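Local coordinates for protein MNMC2 (PDB 3VYW) that methylates bacterial tRNA in the modification of wobble uridine, using S-adenosylmethionine and working without the oxidase domain usually fused to it, at residues E65-Q70 against D193-Y198; F105-N110 against E135-F140; E128-E133 against K169-D174. One frame throughout, in Å; residues are numbered along the deposited sequence.

How the contacts relate
All three contacts close round one S-adenosylmethionine at the C-terminal edge of the parallel part of the mixed sheet. Contact 1 spans the longest stretch of chain, from strand 65-66 to the loop after strand 187-192, and the segments of contacts 2 and 3 fall between. Those two alternate: 105-110, 128-133, 135-140, 169-174. Their centres are about 11 Å apart, and F105 and G106 pack against F132 and E133 ending strand 126-133. Contact 2 lies about 13 Å from contact 1, centre to centre, and touches it; contacts 1 and 3, about 18 Å apart, meet only through the ligand. Contact 1 borders methyl, sulfonium and amino group, contact 2 the carboxylate, contact 3 ribose and adenine, with overlaps.

Contact 1 (E65-Q70 against D193-Y198); sequences EPYHSQ and DAFSPY. With SAM (S-adenosylmethionine), chain E.
D193 OD2 accepts a hydrogen bond from the amino N of S-adenosylmethionine at 3.0 Å and a weak one from N110 ND2, while H68 of the facing segment brings its NE2 to 3.8 Å from that same OD2. With CG anti to the backbone N (chi1 -160°), D193 turns its carboxylate to the ligand's amino group. The imidazole of H68 runs across D193 at about a right angle and presents an edge to the ligand carboxylate, its CE1 3.1 Å from OXT.

Further along, F195 gives the largest share of the contact. The ligand lies over one face of its ring, with C5' 3.3 Å from F195 CE1 and the sulfur over the same face, offset toward the rim; Y63 stacks on the same phenylalanine. The CZ end of F195 points into a face of Y67, a T-shaped pair with centroids 5.3 Å apart and planes at 86°. P66 O sits at the F195 edge near CE2, and E65 CB packs obliquely on CD2. The E65 chain then runs on extended to the F195-S196 backbone, where S196 N donates to OE1 at 3.2 Å in a fairly straight bond (160°) that arrives from above the carboxylate plane. E65 OE2 rests beside S196 CB.

Two outside side chains also hold the loop: N200 OD1 takes the N-H of F195, and W204 NE1 donates to its carbonyl.

The methyl to be transferred, CE, lies 3.5 Å from Y67 O and 3.8 Å from A194 O. Carbonyl oxygens around a sulfonium methyl, with aromatic rings lining the sulfur, would suit its positive charge and probably steady the methyl group for transfer.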
# COMPACT_ATOMS: atom_id res chain seq x y z
N GLU A 65 -4.95 6.86 -10.57
CA GLU A 65 -4.99 7.34 -9.23
C GLU A 65 -3.91 8.31 -8.90
O GLU A 65 -2.87 8.27 -9.45
CB GLU A 65 -4.88 6.17 -8.30
CG GLU A 65 -5.91 5.13 -8.57
CD GLU A 65 -6.27 4.36 -7.36
OE1 GLU A 65 -5.39 4.18 -6.54
OE2 GLU A 65 -7.42 3.95 -7.24
N PRO A 66 -4.18 9.17 -7.95
CA PRO A 66 -3.16 10.01 -7.35
C PRO A 66 -2.23 9.24 -6.44
O PRO A 66 -2.60 8.29 -5.84
CB PRO A 66 -3.98 11.01 -6.57
CG PRO A 66 -5.21 10.33 -6.27
CD PRO A 66 -5.50 9.41 -7.38
N TYR A 67 -1.00 9.67 -6.38
CA TYR A 67 -0.04 9.07 -5.50
C TYR A 67 -0.50 9.31 -4.09
O TYR A 67 -0.30 8.52 -3.20
CB TYR A 67 1.30 9.68 -5.75
CG TYR A 67 2.03 9.06 -6.87
CD1 TYR A 67 1.52 9.08 -8.13
CD2 TYR A 67 3.21 8.44 -6.66
CE1 TYR A 67 2.19 8.50 -9.17
CE2 TYR A 67 3.88 7.87 -7.67
CZ TYR A 67 3.37 7.90 -8.92
OH TYR A 67 4.08 7.31 -9.89
N HIS A 68 -1.15 10.44 -3.92
CA HIS A 68 -1.74 10.83 -2.69
C HIS A 68 -3.06 11.46 -2.87
O HIS A 68 -3.37 11.94 -3.93
CB HIS A 68 -0.83 11.75 -1.97
CG HIS A 68 0.21 11.05 -1.20
ND1 HIS A 68 1.42 10.83 -1.69
CD2 HIS A 68 0.18 10.47 0.05
CE1 HIS A 68 2.14 10.15 -0.80
NE2 HIS A 68 1.37 9.94 0.27
N SER A 69 -3.86 11.47 -1.82
CA SER A 69 -5.21 11.93 -1.90
C SER A 69 -5.28 13.41 -1.97
O SER A 69 -4.74 14.09 -1.16
CB SER A 69 -6.00 11.42 -0.71
OG SER A 69 -6.83 12.41 -0.18
N GLN A 70 -5.92 13.89 -3.01
CA GLN A 70 -6.10 15.29 -3.25
C GLN A 70 -7.00 15.94 -2.25
O GLN A 70 -6.81 17.07 -1.88
CB GLN A 70 -6.56 15.49 -4.67
CG GLN A 70 -5.74 14.66 -5.63
CD GLN A 70 -6.14 14.82 -7.06
OE1 GLN A 70 -6.91 14.05 -7.57
NE2 GLN A 70 -5.60 15.82 -7.71
N ASP A 193 1.76 1.54 1.20
CA ASP A 193 1.16 2.56 0.39
C ASP A 193 1.24 2.27 -1.06
O ASP A 193 1.98 2.87 -1.78
CB ASP A 193 1.86 3.86 0.66
CG ASP A 193 1.05 5.02 0.26
OD1 ASP A 193 -0.12 4.86 0.02
OD2 ASP A 193 1.59 6.10 0.18
N ALA A 194 0.48 1.29 -1.49
CA ALA A 194 0.31 0.97 -2.86
C ALA A 194 -0.90 1.70 -3.39
O ALA A 194 -1.58 2.35 -2.66
CB ALA A 194 0.16 -0.50 -3.03
N PHE A 195 -1.13 1.59 -4.67
CA PHE A 195 -2.33 2.10 -5.27
C PHE A 195 -3.40 1.14 -4.85
O PHE A 195 -3.12 0.11 -4.34
CB PHE A 195 -2.21 2.20 -6.78
CG PHE A 195 -1.34 3.30 -7.24
CD1 PHE A 195 -0.11 3.04 -7.75
CD2 PHE A 195 -1.74 4.58 -7.14
CE1 PHE A 195 0.70 4.04 -8.14
CE2 PHE A 195 -0.93 5.60 -7.53
CZ PHE A 195 0.29 5.33 -8.04
N SER A 196 -4.63 1.48 -5.08
CA SER A 196 -5.74 0.86 -4.43
C SER A 196 -5.84 -0.59 -4.83
O SER A 196 -5.35 -0.97 -5.84
CB SER A 196 -6.98 1.67 -4.72
OG SER A 196 -8.00 0.88 -5.20
N PRO A 197 -6.43 -1.42 -4.00
CA PRO A 197 -6.29 -2.86 -4.17
C PRO A 197 -6.84 -3.43 -5.45
O PRO A 197 -6.28 -4.34 -5.95
CB PRO A 197 -7.01 -3.40 -2.95
CG PRO A 197 -6.83 -2.37 -1.93
CD PRO A 197 -6.46 -1.09 -2.58
N TYR A 198 -7.95 -2.94 -5.93
CA TYR A 198 -8.45 -3.36 -7.20
C TYR A 198 -7.51 -2.96 -8.30
O TYR A 198 -7.29 -3.69 -9.22
CB TYR A 198 -9.83 -2.80 -7.44
CG TYR A 198 -10.87 -3.35 -6.53
CD1 TYR A 198 -12.03 -2.68 -6.32
CD2 TYR A 198 -10.69 -4.52 -5.86
CE1 TYR A 198 -12.99 -3.16 -5.48
CE2 TYR A 198 -11.65 -5.01 -5.03
CZ TYR A 198 -12.80 -4.32 -4.85
OH TYR A 198 -13.76 -4.77 -4.02
N SAM E . 4.32 6.15 -1.00
CA SAM E . 4.39 7.11 -2.03
C SAM E . 4.62 8.39 -1.32
O SAM E . 4.93 9.41 -1.89
OXT SAM E . 4.55 8.39 -0.13
CB SAM E . 3.12 6.93 -2.83
CG SAM E . 3.32 5.71 -3.73
SD SAM E . 2.08 5.26 -4.70
CE SAM E . 0.72 5.20 -3.81
C5' SAM E . 2.30 3.72 -5.28
C4' SAM E . 3.73 3.31 -5.63
O4' SAM E . 3.84 1.90 -5.62
C3' SAM E . 4.19 3.72 -7.01
O3' SAM E . 5.52 4.18 -6.96
C2' SAM E . 4.17 2.43 -7.80
O2' SAM E . 5.12 2.47 -8.82
C1' SAM E . 4.53 1.43 -6.76
N9 SAM E . 4.20 0.03 -7.10
C8 SAM E . 3.07 -0.45 -7.59
N7 SAM E . 3.12 -1.75 -7.76
C5 SAM E . 4.30 -2.15 -7.39
C6 SAM E . 5.01 -3.42 -7.32
N6 SAM E . 4.45 -4.56 -7.69
N1 SAM E . 6.23 -3.41 -6.87
C2 SAM E . 6.81 -2.32 -6.48
N3 SAM E . 6.24 -1.15 -6.53
C4 SAM E . 5.01 -0.99 -6.97

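Contact 2 (F105-N110 against E135-F140). With SAM (S-adenosylmethionine), chain E.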
# COMPACT_ATOMS: atom_id res chain seq x y z
N PHE A 105 7.80 3.45 -2.87
CA PHE A 105 8.50 4.65 -2.56
C PHE A 105 7.75 5.89 -2.98
O PHE A 105 7.72 6.85 -2.28
CB PHE A 105 9.87 4.66 -3.19
CG PHE A 105 10.61 5.91 -2.94
CD1 PHE A 105 11.22 6.10 -1.76
CD2 PHE A 105 10.61 6.90 -3.85
CE1 PHE A 105 11.87 7.25 -1.50
CE2 PHE A 105 11.26 8.06 -3.60
CZ PHE A 105 11.89 8.23 -2.43
N GLY A 106 7.15 5.84 -4.14
CA GLY A 106 6.38 6.94 -4.66
C GLY A 106 7.16 8.20 -4.86
O GLY A 106 8.15 8.20 -5.50
N LEU A 107 6.69 9.30 -4.33
CA LEU A 107 7.41 10.53 -4.39
C LEU A 107 8.23 10.73 -3.16
O LEU A 107 8.92 11.69 -3.04
CB LEU A 107 6.48 11.68 -4.59
CG LEU A 107 5.32 11.39 -5.49
CD1 LEU A 107 4.43 12.59 -5.50
CD2 LEU A 107 5.83 11.15 -6.88
N GLY A 108 8.17 9.78 -2.27
CA GLY A 108 8.92 9.82 -1.06
C GLY A 108 8.33 10.62 0.07
O GLY A 108 9.01 10.92 0.98
N TYR A 109 7.07 10.96 -0.04
CA TYR A 109 6.39 11.79 0.92
C TYR A 109 6.26 11.24 2.31
O TYR A 109 6.50 11.93 3.23
CB TYR A 109 5.00 12.09 0.42
CG TYR A 109 4.90 13.11 -0.65
CD1 TYR A 109 6.01 13.64 -1.25
CD2 TYR A 109 3.70 13.55 -1.06
CE1 TYR A 109 5.90 14.58 -2.23
CE2 TYR A 109 3.59 14.47 -2.03
CZ TYR A 109 4.69 14.99 -2.61
OH TYR A 109 4.53 15.92 -3.57
N ASN A 110 5.85 10.01 2.44
CA ASN A 110 5.67 9.44 3.73
C ASN A 110 6.97 9.43 4.45
O ASN A 110 7.04 9.74 5.58
CB ASN A 110 5.24 7.99 3.61
CG ASN A 110 3.78 7.80 3.33
OD1 ASN A 110 2.98 8.66 3.54
ND2 ASN A 110 3.45 6.66 2.84
N GLU A 135 8.79 1.46 -10.29
CA GLU A 135 8.91 2.54 -11.24
C GLU A 135 9.41 3.81 -10.60
O GLU A 135 8.66 4.72 -10.41
CB GLU A 135 7.57 2.81 -11.89
CG GLU A 135 7.55 3.96 -12.89
CD GLU A 135 6.20 4.20 -13.52
OE1 GLU A 135 6.04 5.19 -14.21
OE2 GLU A 135 5.28 3.40 -13.36
N LEU A 136 10.69 3.87 -10.29
CA LEU A 136 11.29 5.06 -9.75
C LEU A 136 11.26 6.22 -10.72
O LEU A 136 11.49 6.06 -11.88
CB LEU A 136 12.71 4.78 -9.38
CG LEU A 136 13.30 5.79 -8.44
CD1 LEU A 136 12.34 5.96 -7.31
CD2 LEU A 136 14.61 5.28 -7.93
N LEU A 137 10.96 7.39 -10.21
CA LEU A 137 10.82 8.55 -11.03
C LEU A 137 12.10 9.32 -11.01
O LEU A 137 12.91 9.14 -10.14
CB LEU A 137 9.70 9.43 -10.52
CG LEU A 137 8.28 8.96 -10.66
CD1 LEU A 137 7.33 10.10 -10.42
CD2 LEU A 137 8.01 8.35 -12.00
N LYS A 138 12.27 10.18 -12.00
CA LYS A 138 13.40 11.09 -12.08
C LYS A 138 13.08 12.53 -11.74
O LYS A 138 13.96 13.29 -11.46
CB LYS A 138 13.93 11.04 -13.48
CG LYS A 138 13.28 9.95 -14.27
CD LYS A 138 14.07 8.66 -14.17
CE LYS A 138 14.05 7.93 -15.49
NZ LYS A 138 13.75 8.90 -16.57
N GLU A 139 11.83 12.91 -11.81
CA GLU A 139 11.43 14.22 -11.40
C GLU A 139 10.34 14.11 -10.37
O GLU A 139 9.39 13.44 -10.59
CB GLU A 139 10.91 15.03 -12.58
CG GLU A 139 11.94 15.31 -13.64
CD GLU A 139 11.45 16.28 -14.69
OE1 GLU A 139 12.07 16.36 -15.75
OE2 GLU A 139 10.44 16.97 -14.46
N PHE A 140 10.50 14.77 -9.25
CA PHE A 140 9.53 14.71 -8.21
C PHE A 140 9.05 16.09 -7.89
O PHE A 140 9.81 16.99 -7.85
CB PHE A 140 10.10 14.11 -6.94
CG PHE A 140 10.72 12.77 -7.13
CD1 PHE A 140 11.99 12.65 -7.59
CD2 PHE A 140 10.03 11.64 -6.83
CE1 PHE A 140 12.57 11.44 -7.74
CE2 PHE A 140 10.60 10.42 -7.00
CZ PHE A 140 11.87 10.32 -7.46
N SAM E . 4.32 6.15 -1.00
CA SAM E . 4.39 7.11 -2.03
C SAM E . 4.62 8.39 -1.32
O SAM E . 4.93 9.41 -1.89
OXT SAM E . 4.55 8.39 -0.13
CB SAM E . 3.12 6.93 -2.83
CG SAM E . 3.32 5.71 -3.73
SD SAM E . 2.08 5.26 -4.70
CE SAM E . 0.72 5.20 -3.81
C5' SAM E . 2.30 3.72 -5.28
C4' SAM E . 3.73 3.31 -5.63
O4' SAM E . 3.84 1.90 -5.62
C3' SAM E . 4.19 3.72 -7.01
O3' SAM E . 5.52 4.18 -6.96
C2' SAM E . 4.17 2.43 -7.80
O2' SAM E . 5.12 2.47 -8.82
C1' SAM E . 4.53 1.43 -6.76
N9 SAM E . 4.20 0.03 -7.10
C8 SAM E . 3.07 -0.45 -7.59
N7 SAM E . 3.12 -1.75 -7.76
C5 SAM E . 4.30 -2.15 -7.39
C6 SAM E . 5.01 -3.42 -7.32
N6 SAM E . 4.45 -4.56 -7.69
N1 SAM E . 6.23 -3.41 -6.87
C2 SAM E . 6.81 -2.32 -6.48
N3 SAM E . 6.24 -1.15 -6.53
C4 SAM E . 5.01 -0.99 -6.97
O HOH W 1 8.96 6.67 -7.63
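F140 comes edge-on to the 105-110 turn: G106 O lies in its ring plane 3.6 Å from CE2, and L107 CA meets the same rim 3.7 Å from CD2. F140 CE2 also reaches the edge of the F105 ring, the two side chains crossing at about a right angle. One face of F105 is covered by G108 CA, 3.6 Å above the plane and toward the rim, while L136 CD1 touches F105 CD2 obliquely at 4.0 Å. F105 holds CG anti to its own N (chi1 178°), which swings the ring back over the turn. L107 CD2 and L137 CD1 meet methyl to methyl at 4.0 Å.

No direct hydrogen bond joins the segments; a water does, donating to G106 O at 2.7 Å and weakly accepting from L137 N. G106 takes the positive phi of the II' turn F105-G108, and a side chain there would strike the ligand CA; one on G108, the N-cap, would strike the F105 ring.

L107 N, at 3.0 Å, and Y109 N both donate to SAM O, and N110 N donates weakly to OXT. N110 OD1 makes a weak hydrogen bond to S78 OG, and ND2, weakly bonded to D193 OD2, lies 3.6 Å from OXT; a leucine here would probably cost S78 OG and D193 OD2 these weak amide bonds, though the backbone bond to OXT could persist.

G104, G106 and G108 form the GxGxG loop between strand 97-103 and helix 109-121 that, as in Rossmann-like class I methyltransferases, binds the ligand carboxylate at the helix N-terminus.

Contact 3 (E128-E133 against K169-D174); sequences EIISFE and KVLLGD. With SAM (S-adenosylmethionine), chain E.
S131 is clasped by the neighbouring strand on both its backbone groups: its N donates to K169 O at 2.8 Å, and its O accepts from L171 N, also at 2.8 Å. K169 N to I129 O and E133 N to L171 O, the latter at 3.1 Å, complete a regular parallel ladder. Side chains pack tightly on both faces here. F132 and L171 run alongside each other in one direction, with CE2 4.2 Å from CD1; on the face of S131 and V170, S131 CB touches V170 CG2 at 3.9 Å, and S131 OG bonds to D102.

The ends are looser. K169, bent along its chain, is partly exposed, and L172 is exposed. Past L172 the strands part, with G173 N to E133 O a weak, bent bond of 3.3 Å (121°).

The nucleoside lies just beyond these strand ends. E133, with CG anti to the backbone N (chi1 -175°) and a bend at chi2, leads its carboxylate off the strand, where OE1 takes the ligand O2' hydroxyl at 2.8 Å; E135 N and G106 N also hold this carboxylate. D174 OD1 accepts from adenine N6 at 3.0 Å, almost straight (175°), while D174 caps helix 175-178. Acidic groups at, or just past, the C-terminal ends of the two strands thus recognise ribose hydroxyl and adenine amino group, consistent with selectivity for an adenosyl cofactor.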
# COMPACT_ATOMS: atom_id res chain seq x y z
N GLU A 128 16.36 3.26 9.90
CA GLU A 128 16.54 2.31 8.83
C GLU A 128 15.31 2.19 7.94
O GLU A 128 14.28 1.78 8.37
CB GLU A 128 16.82 0.94 9.40
CG GLU A 128 18.16 0.77 10.05
CD GLU A 128 18.43 -0.67 10.41
OE1 GLU A 128 18.60 -0.97 11.59
OE2 GLU A 128 18.48 -1.50 9.50
N ILE A 129 15.46 2.54 6.68
CA ILE A 129 14.39 2.42 5.73
C ILE A 129 14.72 1.49 4.59
O ILE A 129 15.71 1.63 3.95
CB ILE A 129 14.05 3.77 5.13
CG1 ILE A 129 13.69 4.74 6.22
CG2 ILE A 129 12.89 3.65 4.18
CD1 ILE A 129 13.67 6.16 5.74
N ILE A 130 13.82 0.56 4.33
CA ILE A 130 13.81 -0.22 3.12
C ILE A 130 12.54 0.03 2.35
O ILE A 130 11.47 -0.10 2.86
CB ILE A 130 13.89 -1.70 3.45
CG1 ILE A 130 15.18 -1.99 4.17
CG2 ILE A 130 13.76 -2.52 2.19
CD1 ILE A 130 15.40 -3.43 4.48
N SER A 131 12.68 0.38 1.10
CA SER A 131 11.54 0.69 0.28
C SER A 131 11.51 -0.10 -0.99
O SER A 131 12.48 -0.65 -1.37
CB SER A 131 11.51 2.15 -0.02
OG SER A 131 10.26 2.44 -0.54
N PHE A 132 10.36 -0.18 -1.61
CA PHE A 132 10.18 -1.00 -2.77
C PHE A 132 9.61 -0.11 -3.82
O PHE A 132 8.74 0.62 -3.56
CB PHE A 132 9.19 -2.11 -2.46
CG PHE A 132 9.68 -3.10 -1.45
CD1 PHE A 132 9.27 -3.04 -0.15
CD2 PHE A 132 10.57 -4.06 -1.81
CE1 PHE A 132 9.75 -3.93 0.77
CE2 PHE A 132 11.05 -4.95 -0.90
CZ PHE A 132 10.64 -4.89 0.39
N GLU A 133 10.17 -0.11 -5.00
CA GLU A 133 9.63 0.72 -6.03
C GLU A 133 9.91 0.11 -7.37
O GLU A 133 11.03 -0.01 -7.73
CB GLU A 133 10.26 2.09 -5.95
CG GLU A 133 9.72 3.13 -6.89
CD GLU A 133 8.23 3.09 -7.09
OE1 GLU A 133 7.79 2.83 -8.19
OE2 GLU A 133 7.49 3.38 -6.19
N LYS A 169 17.53 1.94 1.67
CA LYS A 169 17.59 1.20 0.44
C LYS A 169 16.26 1.16 -0.21
O LYS A 169 15.34 0.66 0.35
CB LYS A 169 18.08 -0.21 0.65
CG LYS A 169 18.72 -0.47 1.97
CD LYS A 169 19.92 -1.39 1.85
CE LYS A 169 19.77 -2.61 2.73
NZ LYS A 169 19.55 -2.26 4.16
N VAL A 170 16.17 1.61 -1.43
CA VAL A 170 14.96 1.48 -2.17
C VAL A 170 15.30 0.45 -3.18
O VAL A 170 16.19 0.64 -3.93
CB VAL A 170 14.63 2.77 -2.87
CG1 VAL A 170 13.39 2.62 -3.69
CG2 VAL A 170 14.46 3.86 -1.87
N LEU A 171 14.61 -0.66 -3.20
CA LEU A 171 14.93 -1.70 -4.13
C LEU A 171 13.97 -1.65 -5.26
O LEU A 171 12.79 -1.79 -5.09
CB LEU A 171 14.82 -3.05 -3.46
CG LEU A 171 15.47 -3.15 -2.10
CD1 LEU A 171 15.15 -4.45 -1.42
CD2 LEU A 171 16.95 -2.95 -2.18
N LEU A 172 14.52 -1.39 -6.42
CA LEU A 172 13.80 -1.34 -7.65
C LEU A 172 13.42 -2.70 -8.12
O LEU A 172 14.06 -3.65 -7.81
CB LEU A 172 14.62 -0.62 -8.68
CG LEU A 172 15.42 0.47 -8.02
CD1 LEU A 172 15.92 1.43 -9.07
CD2 LEU A 172 14.54 1.19 -7.03
N GLY A 173 12.38 -2.73 -8.93
CA GLY A 173 11.67 -3.92 -9.31
C GLY A 173 10.44 -4.18 -8.49
O GLY A 173 10.15 -3.45 -7.60
N ASP A 174 9.75 -5.25 -8.82
CA ASP A 174 8.56 -5.73 -8.13
C ASP A 174 8.84 -6.10 -6.72
O ASP A 174 9.75 -6.81 -6.45
CB ASP A 174 8.10 -7.00 -8.84
CG ASP A 174 6.65 -7.33 -8.60
OD1 ASP A 174 6.11 -7.01 -7.56
OD2 ASP A 174 6.06 -7.93 -9.47
N SAM E . 4.32 6.15 -1.00
CA SAM E . 4.39 7.11 -2.03
C SAM E . 4.62 8.39 -1.32
O SAM E . 4.93 9.41 -1.89
OXT SAM E . 4.55 8.39 -0.13
CB SAM E . 3.12 6.93 -2.83
CG SAM E . 3.32 5.71 -3.73
SD SAM E . 2.08 5.26 -4.70
CE SAM E . 0.72 5.20 -3.81
C5' SAM E . 2.30 3.72 -5.28
C4' SAM E . 3.73 3.31 -5.63
O4' SAM E . 3.84 1.90 -5.62
C3' SAM E . 4.19 3.72 -7.01
O3' SAM E . 5.52 4.18 -6.96
C2' SAM E . 4.17 2.43 -7.80
O2' SAM E . 5.12 2.47 -8.82
C1' SAM E . 4.53 1.43 -6.76
N9 SAM E . 4.20 0.03 -7.10
C8 SAM E . 3.07 -0.45 -7.59
N7 SAM E . 3.12 -1.75 -7.76
C5 SAM E . 4.30 -2.15 -7.39
C6 SAM E . 5.01 -3.42 -7.32
N6 SAM E . 4.45 -4.56 -7.69
N1 SAM E . 6.23 -3.41 -6.87
C2 SAM E . 6.81 -2.32 -6.48
N3 SAM E . 6.24 -1.15 -6.53
C4 SAM E . 5.01 -0.99 -6.97